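Local atomic coordinates of vascular protein tyrosine phosphatase 1 (Rattus norvegicus, PDB entry 3I36), a protein that probably removes phosphate from phosphotyrosine residues of other proteins, acting through the intracellular catalytic domain of a membrane receptor, the part described here. Residues F31-F35 with N297-L301; K73-N77 with T152-E156; V87-Q92 with R130-K135. All coordinates share one frame; numbering follows the deposited sequence.

Contact 1 (F31-F35 with N297-L301); sequences FEAYF and NQCVL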
ATOM      1  N   PHE A  31     -17.953 -18.807   1.902  1.00 29.88           N
ATOM      2  CA  PHE A  31     -17.374 -17.893   0.927  1.00 28.16           C
ATOM      3  C   PHE A  31     -17.410 -18.399  -0.508  1.00 26.96           C
ATOM      4  O   PHE A  31     -17.675 -17.631  -1.426  1.00 26.07           O
ATOM      5  CB  PHE A  31     -15.958 -17.447   1.279  1.00 27.72           C
ATOM      6  CG  PHE A  31     -15.472 -16.341   0.398  1.00 24.48           C
ATOM      7  CD1 PHE A  31     -15.817 -15.018   0.665  1.00 17.12           C
ATOM      8  CD2 PHE A  31     -14.737 -16.621  -0.737  1.00 24.93           C
ATOM      9  CE1 PHE A  31     -15.400 -14.003  -0.167  1.00 18.84           C
ATOM     10  CE2 PHE A  31     -14.314 -15.612  -1.567  1.00 21.23           C
ATOM     11  CZ  PHE A  31     -14.643 -14.295  -1.277  1.00 22.83           C
ATOM     12  N   GLU A  32     -17.135 -19.677  -0.722  1.00 31.39           N
ATOM     13  CA  GLU A  32     -17.098 -20.145  -2.101  1.00 37.87           C
ATOM     14  C   GLU A  32     -18.448 -19.982  -2.793  1.00 32.01           C
ATOM     15  O   GLU A  32     -18.508 -19.573  -3.952  1.00 34.39           O
ATOM     16  CB  GLU A  32     -16.590 -21.582  -2.221  1.00 45.18           C
ATOM     17  CG  GLU A  32     -16.538 -22.043  -3.679  1.00 51.43           C
ATOM     18  CD  GLU A  32     -15.411 -23.014  -3.969  1.00 61.75           C
ATOM     19  OE1 GLU A  32     -14.561 -23.241  -3.083  1.00 63.86           O
ATOM     20  OE2 GLU A  32     -15.378 -23.546  -5.097  1.00 68.43           O
ATOM     21  N   ALA A  33     -19.527 -20.289  -2.081  1.00 29.95           N
ATOM     22  CA  ALA A  33     -20.862 -20.160  -2.648  1.00 31.30           C
ATOM     23  C   ALA A  33     -21.154 -18.694  -2.897  1.00 28.12           C
ATOM     24  O   ALA A  33     -21.766 -18.335  -3.902  1.00 27.28           O
ATOM     25  CB  ALA A  33     -21.897 -20.743  -1.712  1.00 32.88           C
ATOM     26  N   TYR A  34     -20.723 -17.854  -1.962  1.00 24.21           N
ATOM     27  CA  TYR A  34     -20.917 -16.424  -2.076  1.00 23.57           C
ATOM     28  C   TYR A  34     -20.202 -15.917  -3.325  1.00 26.35           C
ATOM     29  O   TYR A  34     -20.756 -15.141  -4.114  1.00 25.46           O
ATOM     30  CB  TYR A  34     -20.393 -15.728  -0.815  1.00 22.47           C
ATOM     31  CG  TYR A  34     -19.950 -14.318  -1.055  1.00 21.38           C
ATOM     32  CD1 TYR A  34     -20.846 -13.258  -0.957  1.00 21.12           C
ATOM     33  CD2 TYR A  34     -18.633 -14.038  -1.388  1.00 20.21           C
ATOM     34  CE1 TYR A  34     -20.432 -11.953  -1.189  1.00 23.11           C
ATOM     35  CE2 TYR A  34     -18.222 -12.754  -1.630  1.00 17.83           C
ATOM     36  CZ  TYR A  34     -19.124 -11.713  -1.521  1.00 20.21           C
ATOM     37  OH  TYR A  34     -18.696 -10.433  -1.749  1.00 25.87           O
ATOM     38  N   PHE A  35     -18.971 -16.385  -3.509  1.00 21.74           N
ATOM     39  CA  PHE A  35     -18.143 -15.968  -4.634  1.00 21.87           C
ATOM     40  C   PHE A  35     -18.788 -16.353  -5.963  1.00 25.44           C
ATOM     41  O   PHE A  35     -18.846 -15.548  -6.896  1.00 24.95           O
ATOM     42  CB  PHE A  35     -16.761 -16.607  -4.521  1.00 23.21           C
ATOM     43  CG  PHE A  35     -15.822 -16.212  -5.613  1.00 20.63           C
ATOM     44  CD1 PHE A  35     -14.864 -15.244  -5.396  1.00 19.12           C
ATOM     45  CD2 PHE A  35     -15.891 -16.820  -6.855  1.00 25.05           C
ATOM     46  CE1 PHE A  35     -13.995 -14.880  -6.406  1.00 20.39           C
ATOM     47  CE2 PHE A  35     -15.025 -16.463  -7.863  1.00 26.57           C
ATOM     48  CZ  PHE A  35     -14.082 -15.494  -7.642  1.00 20.80           C
ATOM     49  N   ASN A 297     -11.330 -10.886  -4.048  1.00 17.80           N
ATOM     50  CA  ASN A 297     -12.219 -11.977  -3.760  1.00 19.63           C
ATOM     51  C   ASN A 297     -11.597 -13.269  -4.243  1.00 18.68           C
ATOM     52  O   ASN A 297     -11.716 -14.298  -3.588  1.00 19.31           O
ATOM     53  CB  ASN A 297     -13.571 -11.700  -4.380  1.00 12.25           C
ATOM     54  CG  ASN A 297     -14.329 -10.668  -3.598  1.00 14.46           C
ATOM     55  OD1 ASN A 297     -14.231  -9.461  -3.858  1.00 19.30           O
ATOM     56  ND2 ASN A 297     -15.058 -11.129  -2.596  1.00 14.53           N
ATOM     57  N   GLN A 298     -10.913 -13.212  -5.382  1.00 16.07           N
ATOM     58  CA  GLN A 298     -10.199 -14.395  -5.860  1.00 20.70           C
ATOM     59  C   GLN A 298      -9.146 -14.830  -4.841  1.00 20.40           C
ATOM     60  O   GLN A 298      -8.961 -16.025  -4.568  1.00 15.69           O
ATOM     61  CB  GLN A 298      -9.529 -14.123  -7.206  1.00 21.02           C
ATOM     62  CG  GLN A 298      -8.967 -15.395  -7.849  1.00 20.60           C
ATOM     63  CD  GLN A 298     -10.067 -16.372  -8.198  1.00 26.56           C
ATOM     64  OE1 GLN A 298     -10.981 -16.032  -8.950  1.00 21.53           O
ATOM     65  NE2 GLN A 298      -9.990 -17.591  -7.652  1.00 22.63           N
ATOM     66  N   CYS A 299      -8.446 -13.849  -4.283  1.00 20.89           N
ATOM     67  CA  CYS A 299      -7.452 -14.119  -3.254  1.00 21.40           C
ATOM     68  C   CYS A 299      -8.078 -14.881  -2.099  1.00 23.41           C
ATOM     69  O   CYS A 299      -7.576 -15.924  -1.693  1.00 20.96           O
ATOM     70  CB  CYS A 299      -6.821 -12.818  -2.759  1.00 16.28           C
ATOM     71  SG  CYS A 299      -5.656 -12.138  -3.919  1.00 22.01           S
ATOM     72  N   VAL A 300      -9.186 -14.359  -1.586  1.00 22.40           N
ATOM     73  CA  VAL A 300      -9.900 -15.012  -0.506  1.00 20.19           C
ATOM     74  C   VAL A 300     -10.273 -16.429  -0.888  1.00 16.76           C
ATOM     75  O   VAL A 300     -10.093 -17.357  -0.104  1.00 23.97           O
ATOM     76  CB  VAL A 300     -11.180 -14.246  -0.117  1.00 20.67           C
ATOM     77  CG1 VAL A 300     -11.971 -15.034   0.911  1.00 23.71           C
ATOM     78  CG2 VAL A 300     -10.823 -12.869   0.417  1.00 17.36           C
ATOM     79  N   LEU A 301     -10.798 -16.599  -2.096  1.00 17.88           N
ATOM     80  CA  LEU A 301     -11.231 -17.920  -2.533  1.00 21.17           C
ATOM     81  C   LEU A 301     -10.049 -18.873  -2.555  1.00 24.02           C
ATOM     82  O   LEU A 301     -10.127 -20.008  -2.072  1.00 21.89           O
ATOM     83  CB  LEU A 301     -11.880 -17.840  -3.915  1.00 19.16           C
ATOM     84  CG  LEU A 301     -12.508 -19.129  -4.425  1.00 21.91           C
ATOM     85  CD1 LEU A 301     -13.693 -19.493  -3.552  1.00 26.63           C
ATOM     86  CD2 LEU A 301     -12.923 -18.973  -5.898  1.00 21.43           C
TER

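Contact 2 (K73-N77 with T152-E156); sequences KNRYN and TKCEE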
ATOM      1  N   LYS A  73       3.387  18.141  -5.212  1.00 13.45           N
ATOM      2  CA  LYS A  73       3.893  17.009  -4.449  1.00 14.05           C
ATOM      3  C   LYS A  73       2.984  15.811  -4.667  1.00 17.26           C
ATOM      4  O   LYS A  73       3.205  14.732  -4.124  1.00 14.73           O
ATOM      5  CB  LYS A  73       3.969  17.367  -2.968  1.00 16.87           C
ATOM      6  CG  LYS A  73       4.813  18.596  -2.665  1.00 13.35           C
ATOM      7  CD  LYS A  73       4.702  18.933  -1.185  1.00 14.49           C
ATOM      8  CE  LYS A  73       5.482  20.196  -0.828  1.00 11.97           C
ATOM      9  NZ  LYS A  73       5.244  20.518   0.610  1.00 12.31           N
ATOM     10  N   ASN A  74       1.947  16.013  -5.465  1.00 14.55           N
ATOM     11  CA  ASN A  74       1.037  14.936  -5.803  1.00 14.27           C
ATOM     12  C   ASN A  74       1.349  14.397  -7.173  1.00 14.83           C
ATOM     13  O   ASN A  74       1.447  15.154  -8.136  1.00 13.80           O
ATOM     14  CB  ASN A  74      -0.392  15.439  -5.780  1.00 14.89           C
ATOM     15  CG  ASN A  74      -0.776  15.969  -4.439  1.00 11.64           C
ATOM     16  OD1 ASN A  74      -0.442  15.379  -3.420  1.00 12.90           O
ATOM     17  ND2 ASN A  74      -1.481  17.089  -4.426  1.00 14.11           N
ATOM     18  N   ARG A  75       1.519  13.088  -7.256  1.00 12.17           N
ATOM     19  CA  ARG A  75       1.814  12.470  -8.526  1.00 11.33           C
ATOM     20  C   ARG A  75       0.638  12.619  -9.467  1.00 16.01           C
ATOM     21  O   ARG A  75       0.798  12.970 -10.635  1.00 13.72           O
ATOM     22  CB  ARG A  75       2.125  10.992  -8.330  1.00 13.86           C
ATOM     23  CG  ARG A  75       2.408  10.261  -9.645  1.00 14.12           C
ATOM     24  CD  ARG A  75       2.963   8.859  -9.387  1.00 13.99           C
ATOM     25  NE  ARG A  75       4.338   8.898  -8.881  1.00 11.53           N
ATOM     26  CZ  ARG A  75       5.397   9.152  -9.640  1.00 15.94           C
ATOM     27  NH1 ARG A  75       5.239   9.391 -10.946  1.00 20.67           N
ATOM     28  NH2 ARG A  75       6.608   9.171  -9.107  1.00 13.88           N
ATOM     29  N   TYR A  76      -0.551  12.338  -8.954  1.00 12.84           N
ATOM     30  CA  TYR A  76      -1.778  12.488  -9.741  1.00 19.20           C
ATOM     31  C   TYR A  76      -2.706  13.466  -9.059  1.00 19.79           C
ATOM     32  O   TYR A  76      -2.957  13.356  -7.866  1.00 14.31           O
ATOM     33  CB  TYR A  76      -2.478  11.135  -9.888  1.00 13.85           C
ATOM     34  CG  TYR A  76      -1.568  10.093 -10.466  1.00 18.23           C
ATOM     35  CD1 TYR A  76      -1.203  10.138 -11.810  1.00 18.65           C
ATOM     36  CD2 TYR A  76      -1.054   9.074  -9.676  1.00 17.18           C
ATOM     37  CE1 TYR A  76      -0.368   9.202 -12.346  1.00 16.23           C
ATOM     38  CE2 TYR A  76      -0.203   8.125 -10.209  1.00 15.15           C
ATOM     39  CZ  TYR A  76       0.135   8.194 -11.545  1.00 16.15           C
ATOM     40  OH  TYR A  76       0.985   7.258 -12.087  1.00 17.47           O
ATOM     41  N   ASN A  77      -3.216  14.424  -9.820  1.00 12.74           N
ATOM     42  CA  ASN A  77      -4.030  15.485  -9.244  1.00 15.94           C
ATOM     43  C   ASN A  77      -5.338  14.977  -8.650  1.00 15.62           C
ATOM     44  O   ASN A  77      -5.962  15.649  -7.829  1.00 20.98           O
ATOM     45  CB  ASN A  77      -4.319  16.552 -10.300  1.00 26.37           C
ATOM     46  CG  ASN A  77      -4.883  17.819  -9.697  1.00 41.64           C
ATOM     47  OD1 ASN A  77      -4.569  18.168  -8.557  1.00 40.82           O
ATOM     48  ND2 ASN A  77      -5.725  18.514 -10.456  1.00 47.35           N
ATOM     49  N   THR A 152       6.939   6.686 -16.477  1.00 27.68           N
ATOM     50  CA  THR A 152       7.446   6.695 -15.105  1.00 24.43           C
ATOM     51  C   THR A 152       6.285   6.588 -14.136  1.00 22.14           C
ATOM     52  O   THR A 152       5.391   7.431 -14.113  1.00 28.07           O
ATOM     53  CB  THR A 152       8.267   7.955 -14.787  1.00 28.83           C
ATOM     54  OG1 THR A 152       9.405   8.006 -15.655  1.00 32.65           O
ATOM     55  CG2 THR A 152       8.751   7.915 -13.335  1.00 24.02           C
ATOM     56  N   LYS A 153       6.292   5.524 -13.353  1.00 19.49           N
ATOM     57  CA  LYS A 153       5.269   5.314 -12.354  1.00 20.62           C
ATOM     58  C   LYS A 153       5.799   5.691 -10.980  1.00 18.31           C
ATOM     59  O   LYS A 153       5.035   5.952 -10.063  1.00 16.57           O
ATOM     60  CB  LYS A 153       4.815   3.857 -12.376  1.00 21.91           C
ATOM     61  CG  LYS A 153       4.031   3.489 -13.641  1.00 24.81           C
ATOM     62  CD  LYS A 153       2.736   4.286 -13.697  1.00 22.78           C
ATOM     63  CE  LYS A 153       1.733   3.663 -14.634  1.00 30.25           C
ATOM     64  NZ  LYS A 153       0.441   4.393 -14.626  1.00 31.41           N
ATOM     65  N   CYS A 154       7.119   5.714 -10.841  1.00 15.40           N
ATOM     66  CA  CYS A 154       7.730   5.894  -9.530  1.00 13.80           C
ATOM     67  C   CYS A 154       9.204   6.188  -9.696  1.00 14.63           C
ATOM     68  O   CYS A 154       9.864   5.586 -10.536  1.00 19.35           O
ATOM     69  CB  CYS A 154       7.548   4.624  -8.686  1.00 10.97           C
ATOM     70  SG  CYS A 154       8.160   4.796  -6.982  1.00 13.81           S
ATOM     71  N   GLU A 155       9.721   7.145  -8.936  1.00 12.65           N
ATOM     72  CA  GLU A 155      11.155   7.386  -8.961  1.00 16.97           C
ATOM     73  C   GLU A 155      11.877   6.202  -8.346  1.00 14.90           C
ATOM     74  O   GLU A 155      11.340   5.528  -7.483  1.00 14.94           O
ATOM     75  CB  GLU A 155      11.524   8.669  -8.212  1.00 17.48           C
ATOM     76  CG  GLU A 155      11.070   9.905  -8.947  1.00 20.01           C
ATOM     77  CD  GLU A 155      11.611   9.931 -10.361  1.00 22.08           C
ATOM     78  OE1 GLU A 155      12.846   9.939 -10.513  1.00 19.98           O
ATOM     79  OE2 GLU A 155      10.804   9.933 -11.315  1.00 24.98           O
ATOM     80  N   GLU A 156      13.097   5.944  -8.803  1.00 16.42           N
ATOM     81  CA  GLU A 156      13.921   4.967  -8.124  1.00 14.92           C
ATOM     82  C   GLU A 156      14.468   5.688  -6.911  1.00 12.29           C
ATOM     83  O   GLU A 156      15.531   6.321  -6.963  1.00 15.06           O
ATOM     84  CB  GLU A 156      15.041   4.470  -9.019  1.00 15.87           C
ATOM     85  CG  GLU A 156      15.959   3.493  -8.303  1.00 19.55           C
ATOM     86  CD  GLU A 156      16.739   2.637  -9.267  1.00 28.80           C
ATOM     87  OE1 GLU A 156      17.607   1.873  -8.812  1.00 28.26           O
ATOM     88  OE2 GLU A 156      16.474   2.722 -10.482  1.00 33.79           O
TER
HETATM   89  O   HOH W   1       8.385  10.311 -10.869  1.00 21.09           O
HETATM   90  O   HOH W   2       3.178   9.141 -12.920  1.00 28.09           O

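Contact 3 (V87-Q92 with R130-K135); sequences VKLSVQ and RMVWEK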
ATOM      1  N   VAL A  87      -0.665  11.486   6.283  1.00 10.24           N
ATOM      2  CA  VAL A  87       0.549  11.394   7.063  1.00  9.67           C
ATOM      3  C   VAL A  87       1.132  12.797   7.128  1.00 13.88           C
ATOM      4  O   VAL A  87       1.396  13.406   6.099  1.00 16.25           O
ATOM      5  CB  VAL A  87       1.543  10.438   6.402  1.00 10.70           C
ATOM      6  CG1 VAL A  87       2.835  10.394   7.182  1.00 10.04           C
ATOM      7  CG2 VAL A  87       0.918   9.029   6.258  1.00  9.45           C
ATOM      8  N   LYS A  88       1.328  13.308   8.336  1.00 12.74           N
ATOM      9  CA  LYS A  88       1.852  14.656   8.501  1.00 16.75           C
ATOM     10  C   LYS A  88       3.296  14.575   8.935  1.00 16.52           C
ATOM     11  O   LYS A  88       3.605  13.941   9.932  1.00 15.40           O
ATOM     12  CB  LYS A  88       1.042  15.418   9.544  1.00 17.03           C
ATOM     13  CG  LYS A  88      -0.401  15.626   9.149  1.00 19.14           C
ATOM     14  CD  LYS A  88      -1.185  16.293  10.258  1.00 28.42           C
ATOM     15  CE  LYS A  88      -2.680  16.137  10.029  1.00 34.79           C
ATOM     16  NZ  LYS A  88      -3.488  16.798  11.095  1.00 39.97           N
ATOM     17  N   LEU A  89       4.182  15.209   8.175  1.00 14.12           N
ATOM     18  CA  LEU A  89       5.592  15.190   8.502  1.00 14.33           C
ATOM     19  C   LEU A  89       5.944  16.376   9.381  1.00 17.60           C
ATOM     20  O   LEU A  89       5.113  17.243   9.624  1.00 15.18           O
ATOM     21  CB  LEU A  89       6.423  15.217   7.227  1.00 13.02           C
ATOM     22  CG  LEU A  89       5.971  14.163   6.209  1.00 11.38           C
ATOM     23  CD1 LEU A  89       6.820  14.270   4.944  1.00 17.62           C
ATOM     24  CD2 LEU A  89       6.025  12.749   6.829  1.00 14.99           C
ATOM     25  N   SER A  90       7.178  16.389   9.868  1.00 17.49           N
ATOM     26  CA  SER A  90       7.668  17.492  10.668  1.00 21.07           C
ATOM     27  C   SER A  90       7.637  18.744   9.814  1.00 21.29           C
ATOM     28  O   SER A  90       7.627  18.681   8.583  1.00 18.61           O
ATOM     29  CB  SER A  90       9.104  17.220  11.113  1.00 22.22           C
ATOM     30  OG  SER A  90       9.906  16.918   9.986  1.00 27.85           O
ATOM     31  N   VAL A  91       7.596  19.888  10.470  1.00 25.12           N
ATOM     32  CA  VAL A  91       7.631  21.136   9.743  1.00 28.33           C
ATOM     33  C   VAL A  91       8.935  21.822  10.095  1.00 35.78           C
ATOM     34  O   VAL A  91       9.350  21.818  11.252  1.00 35.73           O
ATOM     35  CB  VAL A  91       6.442  22.022  10.110  1.00 31.35           C
ATOM     36  CG1 VAL A  91       5.154  21.371   9.645  1.00 23.88           C
ATOM     37  CG2 VAL A  91       6.401  22.256  11.608  1.00 37.93           C
ATOM     38  N   GLN A  92       9.591  22.377   9.084  1.00 43.22           N
ATOM     39  CA  GLN A  92      10.816  23.132   9.286  1.00 48.13           C
ATOM     40  C   GLN A  92      10.478  24.614   9.262  1.00 47.51           C
ATOM     41  O   GLN A  92      10.355  25.256  10.304  1.00 52.32           O
ATOM     42  CB  GLN A  92      11.841  22.811   8.194  1.00 53.25           C
ATOM     43  CG  GLN A  92      12.548  21.460   8.336  1.00 60.44           C
ATOM     44  CD  GLN A  92      11.740  20.293   7.778  1.00 60.71           C
ATOM     45  OE1 GLN A  92      11.904  19.906   6.618  1.00 59.07           O
ATOM     46  NE2 GLN A  92      10.870  19.723   8.605  1.00 59.01           N
ATOM     47  N   ARG A 130      11.797  11.217   4.613  1.00 12.45           N
ATOM     48  CA  ARG A 130      11.501  11.863   5.878  1.00 14.18           C
ATOM     49  C   ARG A 130      10.304  11.158   6.510  1.00 11.37           C
ATOM     50  O   ARG A 130      10.264  10.939   7.713  1.00 13.28           O
ATOM     51  CB  ARG A 130      11.235  13.356   5.688  1.00 14.61           C
ATOM     52  CG  ARG A 130      11.227  14.133   6.995  1.00 21.36           C
ATOM     53  CD  ARG A 130      11.499  15.617   6.771  1.00 19.87           C
ATOM     54  NE  ARG A 130      10.670  16.162   5.711  1.00 21.72           N
ATOM     55  CZ  ARG A 130       9.599  16.919   5.914  1.00 24.43           C
ATOM     56  NH1 ARG A 130       8.902  17.363   4.882  1.00 23.63           N
ATOM     57  NH2 ARG A 130       9.226  17.219   7.144  1.00 29.48           N
ATOM     58  N   MET A 131       9.350  10.756   5.681  1.00  9.80           N
ATOM     59  CA  MET A 131       8.194  10.027   6.182  1.00  8.44           C
ATOM     60  C   MET A 131       8.653   8.669   6.681  1.00 11.96           C
ATOM     61  O   MET A 131       8.267   8.216   7.757  1.00 15.53           O
ATOM     62  CB  MET A 131       7.186   9.813   5.079  1.00 12.94           C
ATOM     63  CG  MET A 131       6.036   8.943   5.536  1.00 14.37           C
ATOM     64  SD  MET A 131       4.672   8.954   4.375  1.00 12.49           S
ATOM     65  CE  MET A 131       5.336   8.024   3.006  1.00 10.57           C
ATOM     66  N   VAL A 132       9.467   8.009   5.870  1.00 12.14           N
ATOM     67  CA  VAL A 132      10.004   6.718   6.249  1.00 12.82           C
ATOM     68  C   VAL A 132      10.656   6.844   7.606  1.00 15.14           C
ATOM     69  O   VAL A 132      10.426   6.026   8.489  1.00 13.48           O
ATOM     70  CB  VAL A 132      11.045   6.214   5.235  1.00 11.66           C
ATOM     71  CG1 VAL A 132      11.923   5.114   5.869  1.00 14.68           C
ATOM     72  CG2 VAL A 132      10.342   5.684   3.999  1.00 11.19           C
ATOM     73  N   TRP A 133      11.469   7.880   7.777  1.00 15.04           N
ATOM     74  CA  TRP A 133      12.190   8.042   9.032  1.00 13.70           C
ATOM     75  C   TRP A 133      11.257   8.408  10.174  1.00 15.23           C
ATOM     76  O   TRP A 133      11.208   7.741  11.211  1.00 13.81           O
ATOM     77  CB  TRP A 133      13.269   9.113   8.942  1.00 11.65           C
ATOM     78  CG  TRP A 133      13.929   9.198  10.259  1.00 15.47           C
ATOM     79  CD1 TRP A 133      13.722  10.130  11.236  1.00 17.09           C
ATOM     80  CD2 TRP A 133      14.825   8.229  10.808  1.00 12.49           C
ATOM     81  NE1 TRP A 133      14.481   9.822  12.347  1.00 13.15           N
ATOM     82  CE2 TRP A 133      15.159   8.654  12.107  1.00 13.68           C
ATOM     83  CE3 TRP A 133      15.392   7.049  10.310  1.00 13.15           C
ATOM     84  CZ2 TRP A 133      16.045   7.946  12.917  1.00 14.48           C
ATOM     85  CZ3 TRP A 133      16.272   6.339  11.120  1.00 18.58           C
ATOM     86  CH2 TRP A 133      16.588   6.793  12.410  1.00 14.80           C
ATOM     87  N   GLU A 134      10.506   9.481   9.984  1.00 13.00           N
ATOM     88  CA  GLU A 134       9.709  10.019  11.073  1.00 16.46           C
ATOM     89  C   GLU A 134       8.595   9.091  11.491  1.00 13.05           C
ATOM     90  O   GLU A 134       8.150   9.128  12.628  1.00 12.09           O
ATOM     91  CB  GLU A 134       9.130  11.372  10.685  1.00 14.75           C
ATOM     92  CG  GLU A 134      10.217  12.413  10.507  1.00 16.35           C
ATOM     93  CD  GLU A 134       9.663  13.749  10.093  1.00 17.17           C
ATOM     94  OE1 GLU A 134       8.422  13.883   9.989  1.00 17.84           O
ATOM     95  OE2 GLU A 134      10.483  14.657   9.877  1.00 18.76           O
ATOM     96  N   LYS A 135       8.123   8.280  10.560  1.00  8.66           N
ATOM     97  CA  LYS A 135       6.978   7.442  10.871  1.00 12.41           C
ATOM     98  C   LYS A 135       7.382   6.011  11.190  1.00 13.77           C
ATOM     99  O   LYS A 135       6.533   5.139  11.288  1.00 13.00           O
ATOM    100  CB  LYS A 135       5.942   7.491   9.756  1.00 10.54           C
ATOM    101  CG  LYS A 135       5.472   8.898   9.449  1.00 15.55           C
ATOM    102  CD  LYS A 135       5.063   9.654  10.726  1.00 16.52           C
ATOM    103  CE  LYS A 135       4.516  11.045  10.379  1.00 19.28           C
ATOM    104  NZ  LYS A 135       4.349  11.927  11.569  1.00 13.71           N
TER

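Contact 1 (F31-F35 with N297-L301)
Phe31 lies with one ring face under Val300, whose CG1 methyl sits 3.4 Å from the ring centroid and only 9° off the ring normal. This is a CH-pi contact. The same arrangement recurs one helical turn later, where Leu301 CD2 stands over a face of Phe35, 3.8 Å from its centroid. Each phenylalanine has CG anti to the backbone N (chi1 -170° in Phe31), which carries both rings across the gap between helix 28-53 and helix 290-305. The helices run roughly antiparallel, at 147°, and the axes of the two short segments approach to 10.3 Å, a spacing that suits large aromatic rings. Leu301 serves two partners with its two branches: while CD2 covers Phe35, CD1 rests against Glu32 CB at 3.8 Å. Phe35 also turns its edge to the helix backbone, with CE1 3.6 Å from Asn297 C, and its CZ comes within 3.4 Å of Gln298 OE1. At the margin the polar ends find other mates: the Glu32 carboxylate forms a salt bridge with Arg305, the Tyr34 hydroxyl bonds to Glu49, and Gln298 NE2 to Asp302 OD1. Val300 further packs on Leu260 of helix 249-267, so the pair is anchored to the body of the phosphatase domain. Since methyl groups on ring faces do the joining, the contact depends on shape and dispersion, with the charged group of Glu32 at the exposed margin.

Contact 2 (K73-N77 with T152-E156)
Arg75 and Lys153 mark the closest approach of two irregular loops, with their CA atoms 8.8 Å apart. Neither segment forms helix or strand, and the gap is too wide for their backbones to pair, so it is spanned by side chains and water. Arg75 leaves its backbone nearly straight and then bends at chi3 (-72°), which lays the guanidinium flat beneath the backbone of Lys153 and Cys154. Lys153 O stands over the centre of this plane, 3.2 Å from Arg75 CZ. No N-H points at it, so the attraction is probably electrostatic, between a carbonyl oxygen and a delocalised positive charge. The N-H groups are used around the edge instead. Water 1, in the guanidinium plane, accepts from Arg75 NH2 at 2.7 Å and donates to Glu155 OE2 at 2.5 Å, linking opposite charges that do not touch. Water 2, also in plane, accepts from Arg75 NH1 at 2.9 Å and donates to Thr152 O at 3.0 Å; it is hydrogen-bonded to the Tyr76 hydroxyl too. Arg75 NE bonds to Gly119 O, which helps fix the rotation of the group. An arginine suits this place because its several donors, spread round one flat edge, can tie its own loop both to segment 152-156 and to Gly119. Tyr76 lies with one ring face against Arg75 CG, and its OH comes 3.8 Å from Lys153 CD, the two side chains crossing at about a right angle. Tyr76 also touches Ala246 of the probable substrate-binding loop. Lys73-Asn74-Arg75-Tyr76 is the KNRY sequence of the phosphotyrosine-recognition loop, which in classical tyrosine phosphatases flanks the active-site pocket.

Contact 3 (V87-Q92 with R130-K135)
Leu89 and Met131 join strand 86-88 and the loop after it to helix 125-134 of the tyrosine phosphatase fold. Apolar packing comes first: Leu89 CD2 lies 3.6 Å from Met131 CB, and Val87 CG1 is 3.7 Å from Met131 SD. The flexible, unbranched methionine thus runs along both branched residues, and it touches Ile115 of the central sheet. Polar bonds close the outer side. Glu134 OE1 receives the Ser90 N-H at 2.8 Å on its syn lone pair, while the extremely close approach of its OE2 to Ser90 OG is of doubtful geometry. Arg130, its chain bent at chi3 (49°), turns NH2 onto Ser90 and donates to both O, at 2.6 Å, and OG, at 2.9 Å. Its guanidinium is sandwiched between Leu89 CD1 on one face and Gln92 OE1 on the other, and NH1 is held by Asp127 and Asp97 O. A leucine in place of Arg130 would probably leave Ser90 O and Asp127 without their charged mate and set the 90-92 loop freer to move. Lys135, just past the helix, slides its carbon chain alongside Val87 and ends with NZ 2.7 Å from Lys88 O, nearly in line with that carbonyl.

In the fold
All three contacts lie in one catalytic domain, nested along the chain: contact 3 falls inside the loop closed by contact 2, and that loop lies inside the one closed by contact 1. Contacts 2 and 3 are neighbours, their centres about 18 Å apart and their nearest atoms about 6 Å. Contact 1 is on the opposite side of the chain's centre, its centre about 33 Å from that of contact 2 and about 39 Å from that of contact 3. There helix 28-53 meets the last helix, 290-305, bringing together helices from near the two ends of the modelled chain. Contact 3 packs helix 125-134 near one edge of the eight-stranded mixed sheet, where strands 102-105 and 114-117 lie, whereas contact 2 joins loops beside the probable substrate pocket.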